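Local coordinates for protein LP15968p (Drosophila melanogaster, PDB 3MN8) that removes C-terminal arginine or lysine residues from peptides and proteins as a zinc-dependent carboxypeptidase, thereby processing hormones, neuropeptides and growth factors, at residues 163-166 with 171-174. Sequence-based numbering, arbitrary orientation.
With GEM ((2-guanidinoethylmercapto)succinic acid), chain G.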
ATOM      1  N   VAL A 163      18.126   5.573  17.104  1.00 61.39           N
ATOM      2  CA  VAL A 163      17.870   4.244  17.619  1.00 61.79           C
ATOM      3  C   VAL A 163      16.365   3.998  17.711  1.00 57.24           C
ATOM      4  O   VAL A 163      15.593   4.848  18.178  1.00 50.28           O
ATOM      5  CB  VAL A 163      18.544   4.008  18.976  1.00 51.26           C
ATOM      6  CG1 VAL A 163      17.884   2.846  19.699  1.00 40.85           C
ATOM      7  CG2 VAL A 163      20.052   3.773  18.789  1.00 41.84           C
ATOM      8  N   GLY A 164      15.957   2.830  17.231  1.00 49.39           N
ATOM      9  CA  GLY A 164      14.551   2.474  17.151  1.00 47.67           C
ATOM     10  C   GLY A 164      13.983   2.717  15.763  1.00 40.02           C
ATOM     11  O   GLY A 164      13.111   1.988  15.300  1.00 38.74           O
ATOM     12  N   ARG A 165      14.487   3.753  15.099  1.00 47.61           N
ATOM     13  CA  ARG A 165      14.053   4.078  13.751  1.00 42.86           C
ATOM     14  C   ARG A 165      14.518   2.983  12.797  1.00 40.60           C
ATOM     15  O   ARG A 165      13.710   2.382  12.095  1.00 51.87           O
ATOM     16  CB  ARG A 165      14.584   5.459  13.328  1.00 44.94           C
ATOM     17  CG  ARG A 165      14.208   5.868  11.906  1.00 45.25           C
ATOM     18  CD  ARG A 165      14.715   7.267  11.556  1.00 39.42           C
ATOM     19  NE  ARG A 165      14.874   7.449  10.112  1.00 27.96           N
ATOM     20  CZ  ARG A 165      13.975   8.036   9.326  1.00 33.92           C
ATOM     21  NH1 ARG A 165      12.848   8.501   9.840  1.00 34.34           N
ATOM     22  NH2 ARG A 165      14.204   8.165   8.023  1.00 42.18           N
ATOM     23  N   GLY A 166      15.818   2.708  12.785  1.00 36.80           N
ATOM     24  CA  GLY A 166      16.368   1.672  11.927  1.00 31.47           C
ATOM     25  C   GLY A 166      16.177   0.341  12.617  1.00 35.50           C
ATOM     26  O   GLY A 166      15.630   0.297  13.722  1.00 43.16           O
ATOM     27  N   ILE A 171      20.359   0.198  10.598  1.00 36.82           N
ATOM     28  CA  ILE A 171      20.225   0.744   9.249  1.00 51.21           C
ATOM     29  C   ILE A 171      18.780   1.100   8.943  1.00 38.76           C
ATOM     30  O   ILE A 171      17.851   0.457   9.438  1.00 29.01           O
ATOM     31  CB  ILE A 171      20.849  -0.137   8.118  1.00 48.12           C
ATOM     32  CG1 ILE A 171      19.858  -1.182   7.612  1.00 43.31           C
ATOM     33  CG2 ILE A 171      22.187  -0.743   8.561  1.00 46.07           C
ATOM     34  CD1 ILE A 171      19.028  -0.723   6.419  1.00 53.13           C
ATOM     35  N   ASP A 172      18.618   2.148   8.134  1.00 49.75           N
ATOM     36  CA  ASP A 172      17.311   2.707   7.799  1.00 48.46           C
ATOM     37  C   ASP A 172      16.661   1.908   6.668  1.00 47.02           C
ATOM     38  O   ASP A 172      17.050   2.022   5.501  1.00 51.68           O
ATOM     39  CB  ASP A 172      17.448   4.196   7.432  1.00 44.36           C
ATOM     40  CG  ASP A 172      16.098   4.889   7.220  1.00 49.16           C
ATOM     41  OD1 ASP A 172      15.117   4.212   6.800  1.00 51.94           O
ATOM     42  OD2 ASP A 172      16.033   6.121   7.471  1.00 41.30           O
ATOM     43  N   LEU A 173      15.671   1.094   7.025  1.00 41.49           N
ATOM     44  CA  LEU A 173      15.041   0.210   6.063  1.00 39.45           C
ATOM     45  C   LEU A 173      14.466   0.983   4.874  1.00 33.76           C
ATOM     46  O   LEU A 173      14.318   0.432   3.784  1.00 31.60           O
ATOM     47  CB  LEU A 173      13.976  -0.646   6.750  1.00 33.92           C
ATOM     48  CG  LEU A 173      14.521  -1.625   7.796  1.00 31.32           C
ATOM     49  CD1 LEU A 173      13.387  -2.322   8.541  1.00 21.01           C
ATOM     50  CD2 LEU A 173      15.472  -2.640   7.152  1.00 41.60           C
ATOM     51  N   ASN A 174      14.164   2.263   5.072  1.00 30.12           N
ATOM     52  CA  ASN A 174      13.636   3.062   3.980  1.00 16.87           C
ATOM     53  C   ASN A 174      14.769   3.637   3.171  1.00 30.97           C
ATOM     54  O   ASN A 174      14.575   4.589   2.415  1.00 47.16           O
ATOM     55  CB  ASN A 174      12.731   4.182   4.476  1.00 23.16           C
ATOM     56  CG  ASN A 174      11.658   4.561   3.465  1.00 35.91           C
ATOM     57  OD1 ASN A 174      11.347   3.799   2.540  1.00 40.05           O
ATOM     58  ND2 ASN A 174      11.072   5.739   3.651  1.00 33.83           N
TER
HETATM   59  C8  GEM G 601      10.751   9.843   5.010  1.00 57.00           C
HETATM   60  S7  GEM G 601       9.725   8.870   3.942  1.00 57.42           S
HETATM   61  C6  GEM G 601       8.547  10.087   3.428  1.00 51.59           C
HETATM   62  C5  GEM G 601       9.180  11.343   2.833  1.00 34.21           C
HETATM   63  N3  GEM G 601       9.763  10.975   1.553  1.00 36.03           N
HETATM   64  C1  GEM G 601      10.554  11.723   0.791  1.00 43.13           C
HETATM   65  N4  GEM G 601      11.015  11.252  -0.361  1.00 32.44           N
HETATM   66  N2  GEM G 601      10.892  12.948   1.181  1.00 48.23           N
HETATM   67  C9  GEM G 601      11.962   9.013   5.343  1.00 64.36           C
HETATM   68  O14 GEM G 601      11.995   7.829   4.938  1.00 32.86           O
HETATM   69  O15 GEM G 601      12.891   9.529   5.998  1.00 65.33           O
HETATM   70  C10 GEM G 601      10.023  10.332   6.273  1.00 45.92           C
HETATM   71  C11 GEM G 601       9.628   9.273   7.295  1.00 54.16           C
HETATM   72  O12 GEM G 601       8.447   9.291   7.719  1.00 39.20           O
HETATM   73  O13 GEM G 601      10.485   8.450   7.709  1.00 33.28           O
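R165 and D172 form a salt bridge in which one carboxylate oxygen, OD2, takes both bonds. R165 NH2 lies 2.8 Å from D172 OD2, reaching it on the syn side with OD2 tilted 23° out of the guanidinium plane; R165 NE adds a weak bond to D172 OD2 at 3.2 Å. The two flat groups stand nearly perpendicular, 82° apart. R165 gets there as a straight rod: CG is anti to the backbone N (chi1 178°) and the chain stays extended to NE. The other oxygen of D172, OD1, accepts from the backbone N of N174 at 2.8 Å, closing an Asx turn, and also bonds NE2 of the zinc ligand H101. D172 is thus a second-shell residue, helping to position both the arginine and a first-shell histidine.

The remaining bonds run to the bound ligand GEM. R165 NH2 donates to GEM O15 at 2.8 Å while R165 NH1 reaches GEM O13 at 3.2 Å, one nitrogen for each carboxylate of GEM. On the carboxylate that R165 NH2 grips, N174 ND2 holds the second oxygen, GEM O14, at 2.6 Å; N174 OD1 is itself bonded by the backbone N of M289. A leucine in place of R165 would probably leave D172 OD2 without its main cationic mate and both GEM carboxylates short of a donor.

The backbones meet at G166 and D172, CA atoms 4.4 Å apart. This is the zinc site of the M14 domain in the active 1B form of the first carboxypeptidase-like repeat: N174, with R175, probably receives the substrate's C-terminal carboxylate, while R165 probably polarises the scissile carbonyl, as in relatives.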